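Local structure of superkiller protein 7 (Saccharomyces cerevisiae, 4ZKE) at residues V135-Y140 against L178-L183; N296-K301 against K372-R377; G312-I317 against Y327-R332; H318-D323 against K378-I383. The protein binds GTP through a translational-GTPase-like fold and probably acts with the Ski machinery in cytoplasmic RNA decay. One frame throughout, in Å; residues are numbered along the deposited sequence.

Contact 1 (V135-Y140 against L178-L183). With GTP (guanosine-5'-triphosphate), chain C.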
# COMPACT_ATOMS: atom_id res chain seq x y z
N VAL A 135 -9.86 9.22 -4.21
CA VAL A 135 -11.31 9.27 -4.27
C VAL A 135 -11.83 10.45 -3.46
O VAL A 135 -11.46 10.62 -2.30
CB VAL A 135 -11.95 7.97 -3.75
CG1 VAL A 135 -13.46 8.01 -3.88
CG2 VAL A 135 -11.38 6.77 -4.50
N ILE A 136 -12.68 11.26 -4.08
CA ILE A 136 -13.16 12.49 -3.47
C ILE A 136 -14.68 12.61 -3.52
O ILE A 136 -15.30 12.39 -4.57
CB ILE A 136 -12.53 13.71 -4.16
CG1 ILE A 136 -11.01 13.67 -3.98
CG2 ILE A 136 -13.09 15.02 -3.60
CD1 ILE A 136 -10.27 14.64 -4.83
N ASP A 137 -15.27 12.95 -2.38
CA ASP A 137 -16.71 13.15 -2.27
C ASP A 137 -17.08 14.54 -2.77
O ASP A 137 -16.69 15.55 -2.18
CB ASP A 137 -17.16 12.97 -0.82
CG ASP A 137 -18.67 12.88 -0.68
OD1 ASP A 137 -19.39 13.29 -1.61
OD2 ASP A 137 -19.13 12.39 0.38
N CYS A 138 -17.84 14.58 -3.86
CA CYS A 138 -18.21 15.84 -4.49
C CYS A 138 -19.60 16.33 -4.08
O CYS A 138 -20.09 17.33 -4.61
CB CYS A 138 -18.14 15.70 -6.00
SG CYS A 138 -16.49 15.40 -6.62
N ASN A 139 -20.23 15.63 -3.15
CA ASN A 139 -21.53 16.04 -2.64
C ASN A 139 -21.44 17.44 -2.04
O ASN A 139 -20.35 17.90 -1.68
CB ASN A 139 -22.03 15.04 -1.59
CG ASN A 139 -23.47 15.30 -1.17
OD1 ASN A 139 -24.23 15.95 -1.89
ND2 ASN A 139 -23.85 14.79 -0.01
N TYR A 140 -22.57 18.11 -1.94
CA TYR A 140 -22.61 19.47 -1.42
C TYR A 140 -22.12 19.49 0.02
O TYR A 140 -22.40 18.58 0.79
CB TYR A 140 -24.02 20.05 -1.52
CG TYR A 140 -24.53 20.12 -2.94
CD1 TYR A 140 -23.97 21.00 -3.86
CD2 TYR A 140 -25.57 19.30 -3.37
CE1 TYR A 140 -24.43 21.06 -5.16
CE2 TYR A 140 -26.03 19.36 -4.67
CZ TYR A 140 -25.46 20.24 -5.56
OH TYR A 140 -25.91 20.31 -6.86
N LEU A 178 -13.75 11.84 -9.08
CA LEU A 178 -14.74 12.78 -8.57
C LEU A 178 -16.04 12.01 -8.31
O LEU A 178 -16.91 11.91 -9.18
CB LEU A 178 -14.94 13.91 -9.58
CG LEU A 178 -13.68 14.72 -9.91
CD1 LEU A 178 -14.01 15.85 -10.87
CD2 LEU A 178 -13.00 15.26 -8.66
N ASN A 179 -16.16 11.48 -7.10
CA ASN A 179 -17.17 10.48 -6.77
C ASN A 179 -18.48 11.07 -6.24
O ASN A 179 -18.55 12.26 -5.92
CB ASN A 179 -16.59 9.50 -5.74
CG ASN A 179 -17.36 8.19 -5.67
OD1 ASN A 179 -18.04 7.79 -6.62
ND2 ASN A 179 -17.27 7.51 -4.53
N LYS A 180 -19.50 10.22 -6.16
CA LYS A 180 -20.83 10.61 -5.68
C LYS A 180 -21.43 11.71 -6.55
O LYS A 180 -22.13 12.59 -6.06
CB LYS A 180 -20.78 11.07 -4.22
CG LYS A 180 -20.11 10.09 -3.28
CD LYS A 180 -20.62 10.26 -1.86
CE LYS A 180 -19.77 9.50 -0.87
NZ LYS A 180 -20.21 9.74 0.53
N ALA A 181 -21.15 11.64 -7.85
CA ALA A 181 -21.67 12.62 -8.80
C ALA A 181 -23.20 12.57 -8.85
O ALA A 181 -23.84 13.55 -9.24
CB ALA A 181 -21.08 12.38 -10.18
N ASP A 182 -23.77 11.43 -8.46
CA ASP A 182 -25.22 11.27 -8.44
C ASP A 182 -25.88 12.17 -7.40
O ASP A 182 -27.00 12.66 -7.60
CB ASP A 182 -25.60 9.81 -8.17
CG ASP A 182 -25.06 9.31 -6.85
OD1 ASP A 182 -23.83 9.38 -6.64
OD2 ASP A 182 -25.86 8.84 -6.02
N LEU A 183 -25.19 12.41 -6.28
CA LEU A 183 -25.74 13.23 -5.21
C LEU A 183 -25.75 14.71 -5.57
O LEU A 183 -26.24 15.53 -4.79
CB LEU A 183 -24.93 13.03 -3.92
CG LEU A 183 -25.07 11.67 -3.22
CD1 LEU A 183 -24.19 11.64 -1.98
CD2 LEU A 183 -26.52 11.39 -2.85
PG GTP C . -13.80 4.71 4.77
O1G GTP C . -13.66 3.21 4.70
O2G GTP C . -14.14 5.10 6.19
O3G GTP C . -12.53 5.40 4.35
O3B GTP C . -15.01 5.18 3.81
PB GTP C . -14.96 4.88 2.23
O1B GTP C . -14.52 3.45 2.01
O2B GTP C . -14.05 5.83 1.51
O3A GTP C . -16.48 5.07 1.71
PA GTP C . -17.67 4.00 1.91
O1A GTP C . -17.60 2.97 0.81
O2A GTP C . -17.67 3.36 3.28
O5' GTP C . -19.00 4.89 1.71
C5' GTP C . -19.36 5.92 2.61
C4' GTP C . -20.86 6.18 2.45
O4' GTP C . -21.07 6.84 1.22
C3' GTP C . -21.68 4.91 2.43
O3' GTP C . -22.81 5.06 3.26
C2' GTP C . -22.12 4.74 1.00
O2' GTP C . -23.43 4.22 0.92
C1' GTP C . -22.02 6.15 0.43
N9 GTP C . -21.57 6.15 -0.97
C8 GTP C . -20.42 5.62 -1.48
N7 GTP C . -20.40 5.86 -2.81
C5 GTP C . -21.51 6.55 -3.15
C6 GTP C . -21.99 7.06 -4.36
O6 GTP C . -21.36 6.91 -5.41
N1 GTP C . -23.19 7.72 -4.38
C2 GTP C . -23.91 7.90 -3.22
N2 GTP C . -25.07 8.54 -3.23
N3 GTP C . -23.43 7.40 -2.03
C4 GTP C . -22.26 6.74 -2.00
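Lys180 crosses the carboxylate of Asp137 and ends in a salt bridge, NZ lying 2.9 Å from Asp137 OD2 and well above the carboxylate plane. Asp137 CG lies opposite its backbone N (chi1 -168°), which brings OD2 to that ammonium. The same NZ donates to O4' of the GTP ribose, 3.1 Å away, and to Asn29 O; the extended chain lies over the face of the guanine, Lys180 CG 3.7 Å from GTP C6. Two residues on, Asp182 grips the base edge: OD1 accepts from GTP N1 and OD2 from GTP N2, each at 2.9 Å. Asp137 OD1 takes the backbone N of Asn139 (2.9 Å) in an Asx turn, steadying the carboxylate. With an alanine at Asp137, the Lys180 ammonium would probably lose its counter-charge and Asn139 N its acceptor. Asn179, of the same NKxD motif, bonds Ala30 O and Gly220 N, linking the probable P-loop to the loop after strand 213-217. Parallel strands 131-137 and 174-179 pair through Asn179 N to Ile136 O (2.8 Å), and Cys138 N to Asn179 O continues just past the strand end. Helix 188-204 covers Ile136 and Leu178, whereas Asn179 faces helix 32-42.

Contact 2 (N296-K301 against K372-R377)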
# COMPACT_ATOMS: atom_id res chain seq x y z
N ASN A 296 9.28 -26.24 15.23
CA ASN A 296 8.05 -25.48 15.08
C ASN A 296 7.81 -25.03 13.66
O ASN A 296 8.74 -24.91 12.86
CB ASN A 296 8.08 -24.26 16.01
CG ASN A 296 8.02 -24.65 17.47
OD1 ASN A 296 6.96 -25.04 17.97
ND2 ASN A 296 9.15 -24.56 18.16
N TYR A 297 6.54 -24.80 13.35
CA TYR A 297 6.13 -24.38 12.02
C TYR A 297 5.40 -23.05 12.10
O TYR A 297 4.37 -22.93 12.78
CB TYR A 297 5.25 -25.44 11.37
CG TYR A 297 6.01 -26.72 11.09
CD1 TYR A 297 6.29 -27.62 12.11
CD2 TYR A 297 6.46 -27.02 9.81
CE1 TYR A 297 6.99 -28.79 11.87
CE2 TYR A 297 7.17 -28.18 9.56
CZ TYR A 297 7.43 -29.06 10.59
OH TYR A 297 8.13 -30.22 10.34
N VAL A 298 5.95 -22.05 11.43
CA VAL A 298 5.38 -20.71 11.40
C VAL A 298 4.74 -20.45 10.04
O VAL A 298 5.40 -20.57 9.01
CB VAL A 298 6.44 -19.63 11.68
CG1 VAL A 298 5.78 -18.27 11.86
CG2 VAL A 298 7.24 -20.00 12.91
N SER A 299 3.46 -20.09 10.05
CA SER A 299 2.77 -19.70 8.83
C SER A 299 2.91 -18.20 8.63
O SER A 299 2.39 -17.41 9.42
CB SER A 299 1.30 -20.11 8.89
OG SER A 299 0.61 -19.68 7.73
N LEU A 300 3.62 -17.81 7.58
CA LEU A 300 3.85 -16.40 7.28
C LEU A 300 3.08 -15.96 6.04
O LEU A 300 3.12 -16.62 5.01
CB LEU A 300 5.34 -16.14 7.06
CG LEU A 300 6.28 -16.47 8.22
CD1 LEU A 300 7.72 -16.36 7.77
CD2 LEU A 300 6.02 -15.56 9.40
N LYS A 301 2.38 -14.83 6.16
CA LYS A 301 1.87 -14.14 4.98
C LYS A 301 2.97 -13.20 4.51
O LYS A 301 3.33 -12.25 5.22
CB LYS A 301 0.58 -13.37 5.30
CG LYS A 301 -0.15 -12.90 4.05
CD LYS A 301 -1.04 -11.71 4.31
CE LYS A 301 -2.51 -12.09 4.34
NZ LYS A 301 -3.38 -10.88 4.20
N LYS A 372 12.03 -20.04 25.89
CA LYS A 372 12.18 -19.00 24.87
C LYS A 372 11.34 -19.29 23.63
O LYS A 372 11.60 -20.24 22.90
CB LYS A 372 13.65 -18.86 24.48
CG LYS A 372 14.50 -18.21 25.55
CD LYS A 372 15.96 -18.56 25.35
CE LYS A 372 16.85 -17.79 26.31
NZ LYS A 372 18.22 -18.35 26.36
N GLN A 373 10.33 -18.45 23.42
CA GLN A 373 9.51 -18.51 22.22
C GLN A 373 9.72 -17.27 21.36
O GLN A 373 9.69 -16.14 21.86
CB GLN A 373 8.04 -18.66 22.59
CG GLN A 373 7.70 -20.04 23.13
CD GLN A 373 6.59 -20.00 24.16
OE1 GLN A 373 6.84 -20.07 25.37
NE2 GLN A 373 5.35 -19.89 23.70
N PHE A 374 9.94 -17.49 20.07
CA PHE A 374 10.21 -16.41 19.13
C PHE A 374 8.98 -15.54 18.91
O PHE A 374 7.85 -16.02 18.99
CB PHE A 374 10.68 -16.98 17.79
CG PHE A 374 9.74 -17.97 17.18
CD1 PHE A 374 8.73 -17.54 16.34
CD2 PHE A 374 9.88 -19.33 17.42
CE1 PHE A 374 7.86 -18.44 15.77
CE2 PHE A 374 9.01 -20.24 16.85
CZ PHE A 374 8.00 -19.79 16.02
N HIS A 375 9.23 -14.26 18.62
CA HIS A 375 8.17 -13.31 18.32
C HIS A 375 8.40 -12.67 16.95
O HIS A 375 9.22 -11.76 16.81
CB HIS A 375 8.10 -12.24 19.41
CG HIS A 375 6.73 -12.06 20.00
ND1 HIS A 375 5.79 -13.06 20.06
CD2 HIS A 375 6.16 -10.98 20.58
CE1 HIS A 375 4.70 -12.61 20.64
NE2 HIS A 375 4.89 -11.35 20.97
N ILE A 376 7.68 -13.17 15.95
CA ILE A 376 7.78 -12.65 14.60
C ILE A 376 6.57 -11.76 14.36
O ILE A 376 5.43 -12.21 14.48
CB ILE A 376 7.86 -13.79 13.57
CG1 ILE A 376 9.10 -14.64 13.82
CG2 ILE A 376 7.85 -13.24 12.14
CD1 ILE A 376 9.13 -15.94 13.05
N ARG A 377 6.83 -10.50 14.03
CA ARG A 377 5.77 -9.49 13.92
C ARG A 377 5.67 -8.93 12.50
O ARG A 377 6.54 -9.16 11.66
CB ARG A 377 6.03 -8.36 14.91
CG ARG A 377 5.82 -8.77 16.36
CD ARG A 377 6.90 -8.21 17.29
NE ARG A 377 6.74 -6.78 17.55
CZ ARG A 377 5.94 -6.27 18.48
NH1 ARG A 377 5.20 -7.07 19.24
NH2 ARG A 377 5.87 -4.96 18.65
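Val298 pushes its CG2 methyl against the far end of the Phe374 ring, 3.2 Å from CZ, as the two side chains run antiparallel past one another. This is the tight end of an otherwise sparse, wholly apolar contact. The ring is brought there by a chi1 of 56°, which sets CG between the backbone N and the carbonyl carbon and turns the phenyl in toward strand 295-306. CB of Asn296 comes up at the ring edge, near its plane, 4.2 Å from Phe374 CE2; the amide of Asn296 is engaged otherwise, its OD1 accepting from Ala293 N. Packing is slacker toward Leu300, whose CD2 meets Ile376 CG2 at 4.0 Å with the side chains nearly perpendicular. Val298 CG1 and Ile376 CD1 are 4.3 Å apart. On the solvent side, the alternate residues Gln373, His375 and Arg377 are exposed and make no contact with 296-301. Phe374 also packs edge-to-face with Tyr326, and Ile376 reaches Ser286 and Ile317. An irregular loop thus packs every second side chain against Val298 and Leu300 of strand 295-306, in a closed antiparallel barrel consistent with domain II of translational GTPases.

Contact 3 (G312-I317 against Y327-R332)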
# COMPACT_ATOMS: atom_id res chain seq x y z
N GLY A 312 11.47 -25.49 -0.12
CA GLY A 312 12.63 -26.28 0.22
C GLY A 312 13.87 -25.45 0.50
O GLY A 312 14.83 -25.94 1.09
N GLN A 313 13.86 -24.19 0.09
CA GLN A 313 15.01 -23.32 0.29
C GLN A 313 15.15 -22.91 1.76
O GLN A 313 14.17 -22.84 2.49
CB GLN A 313 14.91 -22.06 -0.58
CG GLN A 313 15.17 -22.32 -2.05
CD GLN A 313 15.30 -21.03 -2.85
OE1 GLN A 313 14.39 -20.20 -2.87
NE2 GLN A 313 16.44 -20.86 -3.52
N THR A 314 16.39 -22.64 2.17
CA THR A 314 16.66 -22.14 3.51
C THR A 314 16.54 -20.62 3.50
O THR A 314 16.96 -19.96 2.56
CB THR A 314 18.07 -22.54 3.99
OG1 THR A 314 18.26 -23.95 3.80
CG2 THR A 314 18.25 -22.22 5.47
N ILE A 315 15.95 -20.08 4.57
CA ILE A 315 15.71 -18.64 4.69
C ILE A 315 16.12 -18.10 6.05
O ILE A 315 16.35 -18.87 6.99
CB ILE A 315 14.22 -18.30 4.43
CG1 ILE A 315 13.29 -19.16 5.31
CG2 ILE A 315 13.87 -18.51 2.96
CD1 ILE A 315 12.99 -18.57 6.69
N GLU A 316 16.22 -16.78 6.14
CA GLU A 316 16.46 -16.08 7.40
C GLU A 316 15.30 -15.15 7.71
O GLU A 316 14.88 -14.37 6.85
CB GLU A 316 17.76 -15.27 7.35
CG GLU A 316 19.04 -16.07 7.51
CD GLU A 316 20.28 -15.23 7.24
OE1 GLU A 316 20.22 -14.00 7.41
OE2 GLU A 316 21.31 -15.81 6.84
N ILE A 317 14.78 -15.22 8.94
CA ILE A 317 13.76 -14.29 9.40
C ILE A 317 14.39 -13.32 10.39
O ILE A 317 14.86 -13.74 11.45
CB ILE A 317 12.57 -15.01 10.06
CG1 ILE A 317 11.92 -15.98 9.06
CG2 ILE A 317 11.53 -13.99 10.56
CD1 ILE A 317 10.83 -16.85 9.66
N TYR A 327 16.82 -19.09 11.49
CA TYR A 327 17.10 -19.91 10.32
C TYR A 327 16.04 -20.99 10.20
O TYR A 327 15.73 -21.67 11.18
CB TYR A 327 18.49 -20.54 10.41
CG TYR A 327 19.60 -19.53 10.52
CD1 TYR A 327 20.11 -19.15 11.76
CD2 TYR A 327 20.15 -18.95 9.39
CE1 TYR A 327 21.13 -18.23 11.86
CE2 TYR A 327 21.18 -18.03 9.48
CZ TYR A 327 21.66 -17.67 10.72
OH TYR A 327 22.67 -16.75 10.82
N GLY A 328 15.48 -21.14 9.01
CA GLY A 328 14.46 -22.14 8.78
C GLY A 328 14.40 -22.54 7.33
O GLY A 328 15.14 -22.02 6.50
N ILE A 329 13.52 -23.49 7.02
CA ILE A 329 13.34 -23.98 5.67
C ILE A 329 11.89 -23.78 5.24
O ILE A 329 10.97 -23.91 6.04
CB ILE A 329 13.72 -25.47 5.56
CG1 ILE A 329 15.15 -25.70 6.07
CG2 ILE A 329 13.59 -25.95 4.11
CD1 ILE A 329 15.55 -27.16 6.18
N VAL A 330 11.70 -23.44 3.97
CA VAL A 330 10.36 -23.31 3.42
C VAL A 330 9.76 -24.71 3.23
O VAL A 330 10.14 -25.44 2.32
CB VAL A 330 10.36 -22.56 2.07
CG1 VAL A 330 8.96 -22.48 1.49
CG2 VAL A 330 10.94 -21.17 2.26
N SER A 331 8.82 -25.06 4.11
CA SER A 331 8.16 -26.36 4.04
C SER A 331 7.23 -26.43 2.83
O SER A 331 7.27 -27.39 2.06
CB SER A 331 7.38 -26.63 5.33
OG SER A 331 6.64 -27.83 5.23
N ARG A 332 6.39 -25.41 2.69
CA ARG A 332 5.46 -25.34 1.57
C ARG A 332 4.99 -23.90 1.38
O ARG A 332 5.17 -23.06 2.27
CB ARG A 332 4.27 -26.27 1.79
CG ARG A 332 3.37 -25.88 2.96
CD ARG A 332 2.17 -26.81 3.07
NE ARG A 332 1.04 -26.17 3.75
CZ ARG A 332 0.48 -26.59 4.88
NH1 ARG A 332 0.92 -27.68 5.50
NH2 ARG A 332 -0.54 -25.92 5.40
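Glu316 and Tyr327 run alongside each other in one direction, the glutamate's CG 3.5 Å from Tyr327 CE2 and its carboxylate plane turned 76° from the ring. Its OE1 has partners beyond this pair, a salt bridge to Arg386 and a hydrogen bond from His318, which should hold the carboxylate beside the tyrosine. Thr314 and Ile329 share this face of the sheet; the CG2 methyl of Thr314 rests 3.3 Å from Gly328 O. On the other face Ile315 and Val330 lie nearly perpendicular, their CG2 methyls 4.0 Å apart. A chi1 of 52° puts CG1 of Ile315 between its backbone N and carbonyl carbon, over Gly328 O at 3.6 Å, where the partner glycine has no side chain. Cutting Ile315 back to an alanine would probably leave Val330 CG2 without its methyl neighbour and open a gap toward Ile382 and Val361. Ile315 and Gly328 form the hydrogen-bonded pair, Ile315 N lying 2.9 Å from Gly328 O and Gly328 N 3.2 Å from Ile315 O. Val330 N to Gln313 O follows, nearly straight at 171°, and Gly312 N reaches Val330 O just before strand 314-318 begins. Together they make an antiparallel beta hairpin in the wall of the domain II barrel.

Contact 4 (H318-D323 against K378-I383)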
# COMPACT_ATOMS: atom_id res chain seq x y z
N HIS A 318 14.38 -12.04 10.05
CA HIS A 318 14.96 -11.01 10.91
C HIS A 318 13.88 -10.18 11.57
O HIS A 318 13.09 -9.51 10.90
CB HIS A 318 15.91 -10.12 10.11
CG HIS A 318 17.15 -10.83 9.66
ND1 HIS A 318 18.31 -10.83 10.39
CD2 HIS A 318 17.40 -11.57 8.55
CE1 HIS A 318 19.23 -11.54 9.76
NE2 HIS A 318 18.70 -12.00 8.64
N THR A 319 13.84 -10.22 12.90
CA THR A 319 12.82 -9.51 13.65
C THR A 319 13.21 -8.06 13.92
O THR A 319 14.36 -7.67 13.75
CB THR A 319 12.55 -10.18 15.01
OG1 THR A 319 13.67 -9.98 15.87
CG2 THR A 319 12.29 -11.67 14.83
N GLN A 320 12.22 -7.28 14.34
CA GLN A 320 12.45 -5.89 14.70
C GLN A 320 13.05 -5.82 16.10
O GLN A 320 13.75 -4.87 16.44
CB GLN A 320 11.15 -5.09 14.61
CG GLN A 320 11.28 -3.87 13.73
CD GLN A 320 11.73 -4.21 12.32
OE1 GLN A 320 10.95 -4.66 11.49
NE2 GLN A 320 13.01 -4.00 12.06
N TYR A 321 12.76 -6.83 16.91
CA TYR A 321 13.51 -7.07 18.14
C TYR A 321 14.98 -7.21 17.76
O TYR A 321 15.36 -8.15 17.06
CB TYR A 321 13.01 -8.32 18.87
CG TYR A 321 12.48 -8.04 20.26
CD1 TYR A 321 13.34 -7.94 21.35
CD2 TYR A 321 11.11 -7.89 20.49
CE1 TYR A 321 12.86 -7.69 22.62
CE2 TYR A 321 10.62 -7.64 21.76
CZ TYR A 321 11.50 -7.54 22.82
OH TYR A 321 11.03 -7.30 24.10
N GLU A 322 15.80 -6.28 18.24
CA GLU A 322 17.11 -5.98 17.66
C GLU A 322 17.96 -7.18 17.25
O GLU A 322 18.54 -7.19 16.16
CB GLU A 322 17.91 -5.12 18.64
CG GLU A 322 19.31 -4.77 18.15
CD GLU A 322 19.80 -3.43 18.67
OE1 GLU A 322 19.28 -2.96 19.72
OE2 GLU A 322 20.69 -2.83 18.03
N ASP A 323 18.04 -8.20 18.11
CA ASP A 323 19.01 -9.27 17.91
C ASP A 323 18.47 -10.47 17.13
O ASP A 323 19.18 -11.04 16.30
CB ASP A 323 19.54 -9.75 19.27
CG ASP A 323 20.78 -10.61 19.15
OD1 ASP A 323 21.53 -10.46 18.16
OD2 ASP A 323 21.02 -11.44 20.05
N LYS A 378 4.59 -8.19 12.24
CA LYS A 378 4.40 -7.55 10.94
C LYS A 378 5.53 -6.57 10.70
O LYS A 378 5.96 -5.87 11.62
CB LYS A 378 3.07 -6.80 10.86
CG LYS A 378 1.87 -7.53 11.44
CD LYS A 378 0.55 -6.98 10.88
CE LYS A 378 0.49 -5.45 10.87
NZ LYS A 378 -0.71 -4.96 10.13
N GLY A 379 6.00 -6.50 9.46
CA GLY A 379 7.05 -5.57 9.09
C GLY A 379 8.42 -6.21 9.14
O GLY A 379 9.40 -5.63 8.66
N ASP A 380 8.51 -7.40 9.73
CA ASP A 380 9.76 -8.15 9.73
C ASP A 380 10.03 -8.63 8.32
O ASP A 380 9.10 -8.77 7.52
CB ASP A 380 9.70 -9.33 10.70
CG ASP A 380 9.64 -8.90 12.15
OD1 ASP A 380 9.89 -7.71 12.44
OD2 ASP A 380 9.37 -9.76 13.02
N ILE A 381 11.30 -8.86 8.00
CA ILE A 381 11.67 -9.26 6.65
C ILE A 381 12.17 -10.70 6.62
O ILE A 381 12.63 -11.24 7.63
CB ILE A 381 12.75 -8.34 6.05
CG1 ILE A 381 14.01 -8.34 6.91
CG2 ILE A 381 12.22 -6.92 5.91
CD1 ILE A 381 15.25 -7.94 6.15
N ILE A 382 12.07 -11.30 5.44
CA ILE A 382 12.58 -12.64 5.22
C ILE A 382 13.48 -12.62 3.98
O ILE A 382 13.13 -12.02 2.96
CB ILE A 382 11.43 -13.66 5.06
CG1 ILE A 382 11.98 -15.07 4.87
CG2 ILE A 382 10.50 -13.27 3.91
CD1 ILE A 382 10.93 -16.16 5.01
N ILE A 383 14.65 -13.24 4.10
CA ILE A 383 15.60 -13.32 3.00
C ILE A 383 16.13 -14.74 2.87
O ILE A 383 15.91 -15.57 3.75
CB ILE A 383 16.78 -12.35 3.19
CG1 ILE A 383 17.51 -12.65 4.51
CG2 ILE A 383 16.29 -10.90 3.17
CD1 ILE A 383 18.80 -11.88 4.70
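His318 and Ile381 form an antiparallel hydrogen-bonded pair: His318 N donates to Ile381 O at 3.1 Å, and the return bond from Ile381 N to His318 O is long and weak at 3.5 Å. Both side chains stand on the same face. The imidazole, with CG opposite the carbonyl carbon and beside the backbone N (chi1 -69°), leans obliquely across Ile383, whose CD1 lies 3.9 Å from His318 NE2. The tie of that nitrogen to Glu316 should limit rotation of the ring. Ile381 and Ile383 both adopt a first torsion near +60°, CG1 lying between the backbone N and the carbonyl carbon; in Ile381 this sends CG1 to within 4.1 Å of His318 CB. Asp380, next along the segment, meets the loop residues. Its CB sits 3.4 Å from His318 O, and its carboxylate runs alongside Thr319, with OD2 3.5 Å from Thr319 CA. OD2 also accepts from the backbone N of Arg377, while OD1 comes 3.0 Å from Gln320 N. Thr319 turns its hydroxyl back along its own loop, OG1 donating to Tyr321 O at 2.8 Å in the carbonyl plane. The short pairing of strands 314-318 and 381-384 closes part of the wall of the domain II barrel, facing Leu401, Asn470 and Ile472 of the Ski7 III region, consistent with the domain II-III packing of EF-Tu-like GTPases.

In the fold
Contacts 2, 3 and 4 belong to one barrel, their centres about 11 to 15 Å apart, whereas contact 1 sits at the GTP on the far side of the chain's centre, about 42 to 49 Å away between centres. Contacts 3 and 4 share strand 314-318: Glu316 N lies 2.7 Å from Ile383 O, a probable hydrogen bond, and Ile315 CD1 meets Ile382 CD1 at 3.6 Å. Ile317 CD1 links contact 3 to contact 2, lying 3.7 Å from Leu300 CD1 and 3.9 Å from Ile376 CD1. Along the chain contact 3 nests within the loop closed by contact 2, while contact 4 interleaves with both. None of the three barrel contacts touches contact 1.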